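Local coordinates for protein Tube (Drosophila melanogaster, PDB 1D2Z) that recruits the kinase Pelle to the plasma membrane by pairing death domains, in the Toll pathway that establishes embryonic dorsoventral polarity, at residues M36-K41 / L114-L119; E76-L81 / S88-D93; P105-L110 / L128-E133; S121-V126 / S134-P139. All coordinates share one frame; numbering follows the deposited sequence.

How the contacts relate
All four contacts lie within the death domain, a helical bundle in which contacts 1 and 3 share helix 107-116 and contacts 3 and 4 share helix 120-130. Contacts 3 and 4 are closest, their centres about 10 Å apart, and they touch where Val107 CG1 meets Val126 CG1 at 3.7 Å. Leu114 joins contact 1 to contact 4, about 13 Å away between centres, and Met36 of contact 1 packs on Met91 of contact 2. Contact 2 lies across the chain's centre from contacts 3 and 4, about 25 Å from contact 4 between centres. Pelle touches residues of contacts 1 and 4, so the partner surface runs along that side of the bundle.

Contact 1. Residues M36-K41 / L114-L119; sequences MSIIPK and LVQAEL
The backbones come closest at Ile38 and Ala117, where the CA atoms stand 7.7 Å apart, and the atoms that touch are all of side chains. The setting is the helical bundle of a death domain: the C-terminal end of helix 31-38 faces the C-terminal end of helix 107-116. The second helix closes with a Schellman motif, evidenced by the bond from Leu119 N to Leu114 O (2.9 Å), the bond from Glu118 N to Val115 O (3.0 Å) and the positive phi of Glu118, its C-prime residue. That reversal brings the chain straight to Leu119, the N-cap of helix 120-130.

One methyl group carries the contact. Ile38 holds CG1 between its backbone N and carbonyl carbon (chi1 69°), and an extended second torsion (159°) then carries CD1 forward to the other helix. There Ile38 CD1 sits 3.7 Å from Ala117 CB. Gln116 meets the same methyl with its aliphatic part, not its amide, and the two chains pass at a slant. Its CG stands anti to the backbone N (chi1 171°), which lays it against that methyl. Phe56 of helix 56-59 packs on both Ile38 and Gln116 and so completes this apolar patch near the surface.

Deeper in the bundle, Leu114 packs on Leu35 and on helix 120-130. The turn also belongs to the partner surface, since Glu118 O accepts a hydrogen bond from Gln72 of the Pelle chain. On Gln116, Ile38 CD1 lies 3.7 Å from CG and 4.0 Å from CB.

Contact 2. Residues E76-L81 / S88-D93; sequences EAANRL and SQMMID
No flat group enters the meeting of Met90 with Ala77 and Ala78. The nearby guanidinium of Arg80 has Glu76 OE1 of its own helix over one face, 4.3 Å above the plane and displaced toward the rim. Across the contact the evidence is all apolar. Helix 68-80, near its end, packs against helix 87-96, with the CA atoms of Ala78 and Met90 8.1 Å apart. The two follow one another in the chain as consecutive helices of the death-domain bundle.

Met90 spans the gap with its thioether. CG lies anti to the carbonyl carbon (chi1 -71°), the second torsion is extended (178°), and a bend at the third (45°) turns the terminal methyl toward Ala77. As a result, Met90 CE stands 3.6 Å from Ala77 CB, while Met90 SD rests 3.9 Å from Ala78 CB. The short alanines let the methionine end reach close to the helix backbone, with Met90 CE 4.1 Å from Ala78 N. Replacing Met90 by an alanine would probably open a gap beside Ala77 and Ala78, whose methyls would lose their partner on helix 87-96.

The neighbouring Met91 packs instead on Trp32 and Leu35 of helix 31-38. Between these two segments only thioether and methyl groups meet, so dispersion and exclusion of water probably hold them, with little directional constraint.

Contact 3. Residues P105-L110 / L128-E133; sequences PTVGVL and LDFLNE
Apolar contacts join the segments, and Val107 CG1 makes all of the close ones. Val107 and Leu131 reach toward each other tip to tip, with Val107 CG1 lying 4.0 Å from Leu131 CD2 and 4.2 Å from Leu131 CD1. Having CG1 anti to the backbone N (chi1 173°) points that branch at the leucine fork. Val107 CG1 also meets the Phe130 ring at its edge, near the ring plane, 4.2 Å from Phe130 CD2.

Tyr5 meets Phe130 edge-to-face, and Asp129 OD1 lies in the ring plane at its edge while forming salt bridges with Lys4 and Arg21.

In the death-domain bundle this is where the start of helix 107-116 meets the end of helix 120-130, the two helices running roughly antiparallel. The second helix widens to a pi-type turn at 128-130, and Asn132, with positive phi, is the first residue to leave helical phi/psi.

At the helix start, Thr106 is the N-cap of helix 107-116: its OG1 accepts a long, weak bond from Val109 N (3.5 Å, 158° at the hydrogen) and also pairs with Ser49 OG.

Contact 4. Residues S121-V126 / S134-P139; sequences SAADFV and STPARP
Asp124, with Ala123 beside it, packs against Thr135 and Pro136, where the extended tail that follows helix 120-130 of the death domain folds back along it. The backbones run close, with the CA atoms of Asp124 and Thr135 4.9 Å apart. On the tight side, the aspartate slants across both residues: Asp124 OD1 lies 3.4 Å from Thr135 CB and 3.5 Å from Pro136 CD. Thr135 CG2 covers the carboxylate carbon, and Pro136 CG rests 4.1 Å from Ala123 CB. Asp124 holds CG anti to its carbonyl carbon (chi1 -68°), which swings the carboxylate toward the tail.

The other side is polar and hydrated. Arg138, bent at its second torsion, brings NH2 to Asp124 OD2 at 3.2 Å, a salt bridge with a rather bent hydrogen bond (141°). It uses the syn lone pair of OD2, and the two planes lie 33° apart. Both groups also bond the Pelle chain: Asn74 of Pelle donates to Asp124 OD2, and Arg138 NH1 donates to Tyr73 O of Pelle. With an alanine in place of Asp124, Arg138 NH2 and Asn74 of Pelle would probably each be left without their carboxylate mate.

A bridging water sits at the edge of the Arg138 guanidinium, in its plane: it accepts from Arg138 NE (2.7 Å) and donates to Pro136 O (2.7 Å) and to Asp124 OD1 (2.8 Å).

Contact 1. Residues M36-K41 / L114-L119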
loop_
_atom_site.group_PDB
_atom_site.type_symbol
_atom_site.label_atom_id
_atom_site.label_comp_id
_atom_site.label_asym_id
_atom_site.label_seq_id
_atom_site.Cartn_x
_atom_site.Cartn_y
_atom_site.Cartn_z
ATOM N N MET B 36 -1.406 6.370 -10.436
ATOM C CA MET B 36 -1.780 7.101 -11.644
ATOM C C MET B 36 -0.730 8.104 -12.090
ATOM O O MET B 36 -0.457 8.233 -13.285
ATOM C CB MET B 36 -3.121 7.808 -11.454
ATOM C CG MET B 36 -3.682 8.437 -12.725
ATOM S SD MET B 36 -5.379 8.986 -12.527
ATOM C CE MET B 36 -5.711 9.638 -14.178
ATOM N N SER B 37 -0.108 8.761 -11.115
ATOM C CA SER B 37 0.910 9.773 -11.371
ATOM C C SER B 37 2.214 9.256 -11.953
ATOM O O SER B 37 2.929 10.006 -12.613
ATOM C CB SER B 37 1.205 10.551 -10.085
ATOM O OG SER B 37 0.072 11.306 -9.689
ATOM N N ILE B 38 2.540 7.991 -11.699
ATOM C CA ILE B 38 3.791 7.438 -12.203
ATOM C C ILE B 38 3.692 6.534 -13.428
ATOM O O ILE B 38 4.704 6.005 -13.881
ATOM C CB ILE B 38 4.591 6.716 -11.097
ATOM C CG1 ILE B 38 3.879 5.434 -10.660
ATOM C CG2 ILE B 38 4.790 7.658 -9.902
ATOM C CD1 ILE B 38 4.805 4.426 -9.988
ATOM N N ILE B 39 2.489 6.372 -13.975
ATOM C CA ILE B 39 2.303 5.532 -15.164
ATOM C C ILE B 39 3.079 6.156 -16.320
ATOM O O ILE B 39 2.746 7.247 -16.777
ATOM C CB ILE B 39 0.813 5.414 -15.540
ATOM C CG1 ILE B 39 0.070 4.593 -14.482
ATOM C CG2 ILE B 39 0.656 4.785 -16.919
ATOM C CD1 ILE B 39 -1.439 4.690 -14.577
ATOM N N PRO B 40 4.149 5.483 -16.778
ATOM C CA PRO B 40 4.982 5.974 -17.880
ATOM C C PRO B 40 4.195 6.068 -19.179
ATOM O O PRO B 40 3.263 5.295 -19.422
ATOM C CB PRO B 40 6.081 4.912 -17.980
ATOM C CG PRO B 40 6.128 4.321 -16.592
ATOM C CD PRO B 40 4.671 4.201 -16.275
ATOM N N LYS B 41 4.568 7.039 -20.002
ATOM C CA LYS B 41 3.909 7.251 -21.279
ATOM C C LYS B 41 4.581 6.414 -22.366
ATOM O O LYS B 41 5.793 6.192 -22.332
ATOM C CB LYS B 41 3.977 8.735 -21.650
ATOM C CG LYS B 41 3.328 9.090 -22.976
ATOM C CD LYS B 41 3.639 10.529 -23.352
ATOM C CE LYS B 41 3.275 10.815 -24.797
ATOM N NZ LYS B 41 3.790 12.142 -25.233
ATOM N N LEU B 114 3.179 -0.801 -9.169
ATOM C CA LEU B 114 2.750 -0.792 -7.767
ATOM C C LEU B 114 3.979 -0.856 -6.860
ATOM O O LEU B 114 4.067 -0.140 -5.860
ATOM C CB LEU B 114 1.817 -1.969 -7.470
ATOM C CG LEU B 114 0.429 -1.944 -8.119
ATOM C CD1 LEU B 114 -0.281 -3.272 -7.859
ATOM C CD2 LEU B 114 -0.384 -0.787 -7.560
ATOM N N VAL B 115 4.945 -1.682 -7.254
ATOM C CA VAL B 115 6.189 -1.851 -6.507
ATOM C C VAL B 115 7.006 -0.554 -6.523
ATOM O O VAL B 115 7.526 -0.136 -5.493
ATOM C CB VAL B 115 7.029 -3.018 -7.091
ATOM C CG1 VAL B 115 8.410 -3.095 -6.416
ATOM C CG2 VAL B 115 6.275 -4.338 -6.910
ATOM N N GLN B 116 7.092 0.088 -7.690
ATOM C CA GLN B 116 7.825 1.348 -7.840
ATOM C C GLN B 116 7.274 2.439 -6.912
ATOM O O GLN B 116 8.032 3.254 -6.383
ATOM C CB GLN B 116 7.765 1.829 -9.300
ATOM C CG GLN B 116 8.318 3.246 -9.534
ATOM C CD GLN B 116 9.810 3.357 -9.263
ATOM O OE1 GLN B 116 10.567 2.392 -9.435
ATOM N NE2 GLN B 116 10.247 4.544 -8.854
ATOM N N ALA B 117 5.957 2.453 -6.719
ATOM C CA ALA B 117 5.322 3.443 -5.847
ATOM C C ALA B 117 5.186 2.969 -4.390
ATOM O O ALA B 117 4.569 3.647 -3.561
ATOM C CB ALA B 117 3.953 3.829 -6.407
ATOM N N GLU B 118 5.758 1.804 -4.095
ATOM C CA GLU B 118 5.720 1.199 -2.760
ATOM C C GLU B 118 4.314 0.909 -2.232
ATOM O O GLU B 118 4.070 0.950 -1.020
ATOM C CB GLU B 118 6.511 2.037 -1.746
ATOM C CG GLU B 118 7.980 2.217 -2.126
ATOM C CD GLU B 118 8.856 2.720 -0.984
ATOM O OE1 GLU B 118 8.392 3.528 -0.150
ATOM O OE2 GLU B 118 10.029 2.307 -0.931
ATOM N N LEU B 119 3.402 0.613 -3.155
ATOM C CA LEU B 119 2.015 0.281 -2.823
ATOM C C LEU B 119 2.014 -1.236 -2.620
ATOM O O LEU B 119 1.442 -1.995 -3.410
ATOM C CB LEU B 119 1.094 0.697 -3.980
ATOM C CG LEU B 119 1.231 2.175 -4.404
ATOM C CD1 LEU B 119 0.290 2.497 -5.566
ATOM C CD2 LEU B 119 0.946 3.105 -3.218
#

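Contact 2. Residues E76-L81 / S88-D93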
loop_
_atom_site.group_PDB
_atom_site.type_symbol
_atom_site.label_atom_id
_atom_site.label_comp_id
_atom_site.label_asym_id
_atom_site.label_seq_id
_atom_site.Cartn_x
_atom_site.Cartn_y
_atom_site.Cartn_z
ATOM N N GLU B 76 -13.088 14.910 -9.129
ATOM C CA GLU B 76 -14.271 15.708 -9.449
ATOM C C GLU B 76 -15.524 14.857 -9.625
ATOM O O GLU B 76 -16.494 15.010 -8.880
ATOM C CB GLU B 76 -14.033 16.515 -10.728
ATOM C CG GLU B 76 -15.256 17.293 -11.211
ATOM C CD GLU B 76 -15.151 17.707 -12.667
ATOM O OE1 GLU B 76 -15.335 16.838 -13.548
ATOM O OE2 GLU B 76 -14.887 18.899 -12.932
ATOM N N ALA B 77 -15.492 13.966 -10.614
ATOM C CA ALA B 77 -16.623 13.096 -10.915
ATOM C C ALA B 77 -17.085 12.280 -9.718
ATOM O O ALA B 77 -18.286 12.181 -9.455
ATOM C CB ALA B 77 -16.287 12.179 -12.084
ATOM N N ALA B 78 -16.132 11.717 -8.981
ATOM C CA ALA B 78 -16.454 10.902 -7.816
ATOM C C ALA B 78 -17.038 11.718 -6.671
ATOM O O ALA B 78 -17.889 11.227 -5.926
ATOM C CB ALA B 78 -15.226 10.139 -7.350
ATOM N N ASN B 79 -16.586 12.961 -6.529
ATOM C CA ASN B 79 -17.082 13.829 -5.466
ATOM C C ASN B 79 -18.571 14.149 -5.621
ATOM O O ASN B 79 -19.256 14.424 -4.635
ATOM C CB ASN B 79 -16.249 15.113 -5.378
ATOM C CG ASN B 79 -14.896 14.887 -4.713
ATOM O OD1 ASN B 79 -14.743 14.002 -3.869
ATOM N ND2 ASN B 79 -13.909 15.693 -5.092
ATOM N N ARG B 80 -19.067 14.085 -6.856
ATOM C CA ARG B 80 -20.480 14.340 -7.148
ATOM C C ARG B 80 -21.323 13.140 -6.702
ATOM O O ARG B 80 -22.511 13.276 -6.397
ATOM C CB ARG B 80 -20.683 14.566 -8.647
ATOM C CG ARG B 80 -19.999 15.802 -9.210
ATOM C CD ARG B 80 -20.129 15.832 -10.723
ATOM N NE ARG B 80 -19.712 17.107 -11.302
ATOM C CZ ARG B 80 -19.640 17.348 -12.608
ATOM N NH1 ARG B 80 -19.956 16.399 -13.484
ATOM N NH2 ARG B 80 -19.263 18.544 -13.043
ATOM N N LEU B 81 -20.694 11.967 -6.683
ATOM C CA LEU B 81 -21.346 10.723 -6.285
ATOM C C LEU B 81 -21.220 10.510 -4.770
ATOM O O LEU B 81 -20.477 11.231 -4.101
ATOM C CB LEU B 81 -20.714 9.559 -7.058
ATOM C CG LEU B 81 -20.835 9.680 -8.583
ATOM C CD1 LEU B 81 -19.998 8.620 -9.284
ATOM C CD2 LEU B 81 -22.297 9.579 -8.990
ATOM N N SER B 88 -10.480 4.689 -7.207
ATOM C CA SER B 88 -9.514 3.772 -7.821
ATOM C C SER B 88 -10.184 3.014 -8.959
ATOM O O SER B 88 -9.565 2.752 -9.986
ATOM C CB SER B 88 -8.981 2.760 -6.797
ATOM O OG SER B 88 -8.229 3.388 -5.770
ATOM N N GLN B 89 -11.443 2.640 -8.751
ATOM C CA GLN B 89 -12.218 1.919 -9.758
ATOM C C GLN B 89 -12.340 2.789 -11.010
ATOM O O GLN B 89 -12.108 2.325 -12.129
ATOM C CB GLN B 89 -13.601 1.585 -9.202
ATOM C CG GLN B 89 -14.511 0.804 -10.135
ATOM C CD GLN B 89 -15.751 0.299 -9.424
ATOM O OE1 GLN B 89 -15.982 -0.908 -9.341
ATOM N NE2 GLN B 89 -16.549 1.220 -8.894
ATOM N N MET B 90 -12.664 4.065 -10.811
ATOM C CA MET B 90 -12.787 4.994 -11.931
ATOM C C MET B 90 -11.440 5.188 -12.611
ATOM O O MET B 90 -11.365 5.276 -13.836
ATOM C CB MET B 90 -13.344 6.339 -11.467
ATOM C CG MET B 90 -14.811 6.288 -11.073
ATOM S SD MET B 90 -15.429 7.875 -10.485
ATOM C CE MET B 90 -14.745 8.949 -11.694
ATOM N N MET B 91 -10.374 5.231 -11.812
ATOM C CA MET B 91 -9.027 5.400 -12.348
ATOM C C MET B 91 -8.660 4.226 -13.258
ATOM O O MET B 91 -8.160 4.423 -14.360
ATOM C CB MET B 91 -8.010 5.521 -11.204
ATOM C CG MET B 91 -6.561 5.671 -11.648
ATOM S SD MET B 91 -5.734 4.100 -11.994
ATOM C CE MET B 91 -5.431 3.535 -10.350
ATOM N N ILE B 92 -8.927 3.013 -12.789
ATOM C CA ILE B 92 -8.620 1.817 -13.563
ATOM C C ILE B 92 -9.509 1.702 -14.805
ATOM O O ILE B 92 -9.017 1.346 -15.869
ATOM C CB ILE B 92 -8.684 0.545 -12.670
ATOM C CG1 ILE B 92 -7.604 0.644 -11.583
ATOM C CG2 ILE B 92 -8.468 -0.718 -13.505
ATOM C CD1 ILE B 92 -7.695 -0.395 -10.501
ATOM N N ASP B 93 -10.792 2.061 -14.686
ATOM C CA ASP B 93 -11.712 2.010 -15.830
ATOM C C ASP B 93 -11.173 2.865 -16.976
ATOM O O ASP B 93 -11.268 2.493 -18.146
ATOM C CB ASP B 93 -13.111 2.516 -15.450
ATOM C CG ASP B 93 -13.880 1.542 -14.582
ATOM O OD1 ASP B 93 -13.598 0.327 -14.617
ATOM O OD2 ASP B 93 -14.788 1.999 -13.863
#

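Contact 3. Residues P105-L110 / L128-E133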
loop_
_atom_site.group_PDB
_atom_site.type_symbol
_atom_site.label_atom_id
_atom_site.label_comp_id
_atom_site.label_asym_id
_atom_site.label_seq_id
_atom_site.Cartn_x
_atom_site.Cartn_y
_atom_site.Cartn_z
ATOM N N PRO B 105 -2.702 -1.461 -20.687
ATOM C CA PRO B 105 -1.992 -1.967 -19.507
ATOM C C PRO B 105 -2.318 -3.410 -19.133
ATOM O O PRO B 105 -3.446 -3.871 -19.301
ATOM C CB PRO B 105 -2.408 -0.987 -18.417
ATOM C CG PRO B 105 -3.765 -0.534 -18.863
ATOM C CD PRO B 105 -3.547 -0.308 -20.327
ATOM N N THR B 106 -1.312 -4.100 -18.602
ATOM C CA THR B 106 -1.433 -5.492 -18.190
ATOM C C THR B 106 -1.154 -5.668 -16.698
ATOM O O THR B 106 -0.666 -4.751 -16.036
ATOM C CB THR B 106 -0.435 -6.372 -18.962
ATOM O OG1 THR B 106 0.887 -5.842 -18.795
ATOM C CG2 THR B 106 -0.785 -6.417 -20.456
ATOM N N VAL B 107 -1.441 -6.867 -16.193
ATOM C CA VAL B 107 -1.220 -7.218 -14.795
ATOM C C VAL B 107 0.263 -7.112 -14.413
ATOM O O VAL B 107 0.592 -6.726 -13.287
ATOM C CB VAL B 107 -1.710 -8.661 -14.496
ATOM C CG1 VAL B 107 -1.314 -9.081 -13.083
ATOM C CG2 VAL B 107 -3.227 -8.753 -14.660
ATOM N N GLY B 108 1.142 -7.471 -15.350
ATOM C CA GLY B 108 2.578 -7.422 -15.111
ATOM C C GLY B 108 3.078 -5.994 -14.999
ATOM O O GLY B 108 3.933 -5.697 -14.167
ATOM N N VAL B 109 2.555 -5.114 -15.852
ATOM C CA VAL B 109 2.920 -3.705 -15.825
ATOM C C VAL B 109 2.372 -3.074 -14.545
ATOM O O VAL B 109 3.056 -2.288 -13.897
ATOM C CB VAL B 109 2.393 -2.960 -17.075
ATOM C CG1 VAL B 109 2.402 -1.456 -16.849
ATOM C CG2 VAL B 109 3.257 -3.303 -18.280
ATOM N N LEU B 110 1.151 -3.451 -14.170
ATOM C CA LEU B 110 0.534 -2.927 -12.951
ATOM C C LEU B 110 1.362 -3.311 -11.726
ATOM O O LEU B 110 1.694 -2.458 -10.906
ATOM C CB LEU B 110 -0.892 -3.455 -12.790
ATOM C CG LEU B 110 -1.532 -3.285 -11.403
ATOM C CD1 LEU B 110 -1.828 -1.817 -11.133
ATOM C CD2 LEU B 110 -2.807 -4.118 -11.314
ATOM N N LEU B 128 -0.109 -12.451 -5.271
ATOM C CA LEU B 128 -0.735 -13.657 -4.745
ATOM C C LEU B 128 -2.031 -14.051 -5.453
ATOM O O LEU B 128 -2.093 -15.084 -6.125
ATOM C CB LEU B 128 -0.992 -13.498 -3.246
ATOM C CG LEU B 128 0.248 -13.377 -2.359
ATOM C CD1 LEU B 128 -0.143 -12.956 -0.951
ATOM C CD2 LEU B 128 0.986 -14.708 -2.342
ATOM N N ASP B 129 -3.045 -13.203 -5.328
ATOM C CA ASP B 129 -4.360 -13.460 -5.906
ATOM C C ASP B 129 -4.431 -13.561 -7.432
ATOM O O ASP B 129 -5.077 -14.464 -7.959
ATOM C CB ASP B 129 -5.359 -12.412 -5.400
ATOM C CG ASP B 129 -6.803 -12.819 -5.633
ATOM O OD1 ASP B 129 -7.340 -12.526 -6.723
ATOM O OD2 ASP B 129 -7.404 -13.418 -4.717
ATOM N N PHE B 130 -3.789 -12.635 -8.140
ATOM C CA PHE B 130 -3.821 -12.640 -9.606
ATOM C C PHE B 130 -2.815 -13.573 -10.283
ATOM O O PHE B 130 -3.159 -14.282 -11.231
ATOM C CB PHE B 130 -3.589 -11.229 -10.163
ATOM C CG PHE B 130 -4.726 -10.268 -9.938
ATOM C CD1 PHE B 130 -5.728 -10.531 -9.013
ATOM C CD2 PHE B 130 -4.770 -9.070 -10.647
ATOM C CE1 PHE B 130 -6.756 -9.616 -8.794
ATOM C CE2 PHE B 130 -5.795 -8.146 -10.435
ATOM C CZ PHE B 130 -6.788 -8.420 -9.507
ATOM N N LEU B 131 -1.572 -13.548 -9.810
ATOM C CA LEU B 131 -0.502 -14.339 -10.414
ATOM C C LEU B 131 -0.080 -15.607 -9.686
ATOM O O LEU B 131 0.698 -16.393 -10.228
ATOM C CB LEU B 131 0.729 -13.450 -10.614
ATOM C CG LEU B 131 0.566 -12.216 -11.501
ATOM C CD1 LEU B 131 1.744 -11.273 -11.305
ATOM C CD2 LEU B 131 0.444 -12.643 -12.955
ATOM N N ASN B 132 -0.572 -15.796 -8.464
ATOM C CA ASN B 132 -0.226 -16.953 -7.638
ATOM C C ASN B 132 1.278 -16.981 -7.332
ATOM O O ASN B 132 1.833 -18.021 -6.968
ATOM C CB ASN B 132 -0.664 -18.258 -8.317
ATOM C CG ASN B 132 -0.741 -19.434 -7.349
ATOM O OD1 ASN B 132 -0.805 -20.592 -7.772
ATOM N ND2 ASN B 132 -0.749 -19.141 -6.049
ATOM N N GLU B 133 1.936 -15.836 -7.504
ATOM C CA GLU B 133 3.365 -15.715 -7.236
ATOM C C GLU B 133 3.582 -15.241 -5.810
ATOM O O GLU B 133 2.638 -14.838 -5.138
ATOM C CB GLU B 133 4.010 -14.711 -8.189
ATOM C CG GLU B 133 4.002 -15.122 -9.652
ATOM C CD GLU B 133 4.667 -14.097 -10.554
ATOM O OE1 GLU B 133 5.109 -13.038 -10.052
ATOM O OE2 GLU B 133 4.743 -14.352 -11.774
#

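Contact 4. Residues S121-V126 / S134-P139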
loop_
_atom_site.group_PDB
_atom_site.type_symbol
_atom_site.label_atom_id
_atom_site.label_comp_id
_atom_site.label_asym_id
_atom_site.label_seq_id
_atom_site.Cartn_x
_atom_site.Cartn_y
_atom_site.Cartn_z
ATOM N N SER B 121 0.567 -3.247 -0.345
ATOM C CA SER B 121 -0.679 -3.951 -0.048
ATOM C C SER B 121 -1.331 -4.365 -1.364
ATOM O O SER B 121 -1.817 -5.489 -1.511
ATOM C CB SER B 121 -1.633 -3.057 0.732
ATOM O OG SER B 121 -1.723 -3.480 2.072
ATOM N N ALA B 122 -1.320 -3.449 -2.328
ATOM C CA ALA B 122 -1.889 -3.710 -3.643
ATOM C C ALA B 122 -0.999 -4.681 -4.406
ATOM O O ALA B 122 -1.492 -5.628 -5.030
ATOM C CB ALA B 122 -2.046 -2.403 -4.424
ATOM N N ALA B 123 0.313 -4.452 -4.343
ATOM C CA ALA B 123 1.276 -5.304 -5.029
ATOM C C ALA B 123 1.219 -6.756 -4.540
ATOM O O ALA B 123 1.262 -7.678 -5.352
ATOM C CB ALA B 123 2.692 -4.743 -4.873
ATOM N N ASP B 124 1.138 -6.951 -3.221
ATOM C CA ASP B 124 1.066 -8.297 -2.630
ATOM C C ASP B 124 -0.211 -9.001 -3.082
ATOM O O ASP B 124 -0.217 -10.209 -3.341
ATOM C CB ASP B 124 1.091 -8.238 -1.091
ATOM C CG ASP B 124 2.426 -7.759 -0.534
ATOM O OD1 ASP B 124 3.403 -7.639 -1.305
ATOM O OD2 ASP B 124 2.496 -7.487 0.681
ATOM N N PHE B 125 -1.293 -8.231 -3.163
ATOM C CA PHE B 125 -2.584 -8.752 -3.594
ATOM C C PHE B 125 -2.508 -9.208 -5.051
ATOM O O PHE B 125 -2.976 -10.292 -5.391
ATOM C CB PHE B 125 -3.669 -7.684 -3.441
ATOM C CG PHE B 125 -5.004 -8.096 -4.007
ATOM C CD1 PHE B 125 -5.810 -9.009 -3.330
ATOM C CD2 PHE B 125 -5.444 -7.586 -5.223
ATOM C CE1 PHE B 125 -7.040 -9.411 -3.862
ATOM C CE2 PHE B 125 -6.668 -7.979 -5.761
ATOM C CZ PHE B 125 -7.467 -8.894 -5.079
ATOM N N VAL B 126 -1.927 -8.378 -5.908
ATOM C CA VAL B 126 -1.797 -8.717 -7.319
ATOM C C VAL B 126 -0.886 -9.931 -7.518
ATOM O O VAL B 126 -1.176 -10.805 -8.340
ATOM C CB VAL B 126 -1.278 -7.512 -8.148
ATOM C CG1 VAL B 126 -0.888 -7.953 -9.560
ATOM C CG2 VAL B 126 -2.358 -6.418 -8.216
ATOM N N SER B 134 4.830 -15.284 -5.352
ATOM C CA SER B 134 5.152 -14.831 -4.004
ATOM C C SER B 134 5.236 -13.307 -3.987
ATOM O O SER B 134 5.542 -12.677 -5.004
ATOM C CB SER B 134 6.467 -15.451 -3.519
ATOM O OG SER B 134 7.509 -15.250 -4.456
ATOM N N THR B 135 4.950 -12.722 -2.832
ATOM C CA THR B 135 4.976 -11.272 -2.676
ATOM C C THR B 135 6.335 -10.669 -3.038
ATOM O O THR B 135 7.377 -11.254 -2.751
ATOM C CB THR B 135 4.571 -10.867 -1.247
ATOM O OG1 THR B 135 5.455 -11.476 -0.299
ATOM C CG2 THR B 135 3.140 -11.323 -0.961
ATOM N N PRO B 136 6.335 -9.506 -3.717
ATOM C CA PRO B 136 7.583 -8.842 -4.114
ATOM C C PRO B 136 8.475 -8.480 -2.928
ATOM O O PRO B 136 7.995 -8.308 -1.807
ATOM C CB PRO B 136 7.089 -7.591 -4.854
ATOM C CG PRO B 136 5.766 -7.308 -4.199
ATOM C CD PRO B 136 5.166 -8.693 -4.098
ATOM N N ALA B 137 9.775 -8.388 -3.188
ATOM C CA ALA B 137 10.758 -8.046 -2.162
ATOM C C ALA B 137 10.596 -6.595 -1.699
ATOM O O ALA B 137 10.170 -5.727 -2.465
ATOM C CB ALA B 137 12.177 -8.277 -2.694
ATOM N N ARG B 138 10.927 -6.349 -0.437
ATOM C CA ARG B 138 10.837 -5.022 0.152
ATOM C C ARG B 138 12.193 -4.322 0.136
ATOM O O ARG B 138 13.237 -4.974 0.072
ATOM C CB ARG B 138 10.369 -5.130 1.609
ATOM C CG ARG B 138 9.030 -5.822 1.794
ATOM C CD ARG B 138 7.955 -5.101 1.013
ATOM N NE ARG B 138 6.635 -5.662 1.259
ATOM C CZ ARG B 138 5.799 -5.223 2.192
ATOM N NH1 ARG B 138 6.144 -4.205 2.980
ATOM N NH2 ARG B 138 4.608 -5.799 2.326
ATOM N N PRO B 139 12.193 -2.979 0.163
ATOM C CA PRO B 139 13.453 -2.225 0.168
ATOM C C PRO B 139 14.089 -2.417 1.549
ATOM O O PRO B 139 13.431 -2.919 2.469
ATOM C CB PRO B 139 12.987 -0.774 -0.006
ATOM C CG PRO B 139 11.661 -0.906 -0.695
ATOM C CD PRO B 139 11.043 -2.072 0.015
HETATM O O HOH W 1 5.941 -7.787 -0.215
#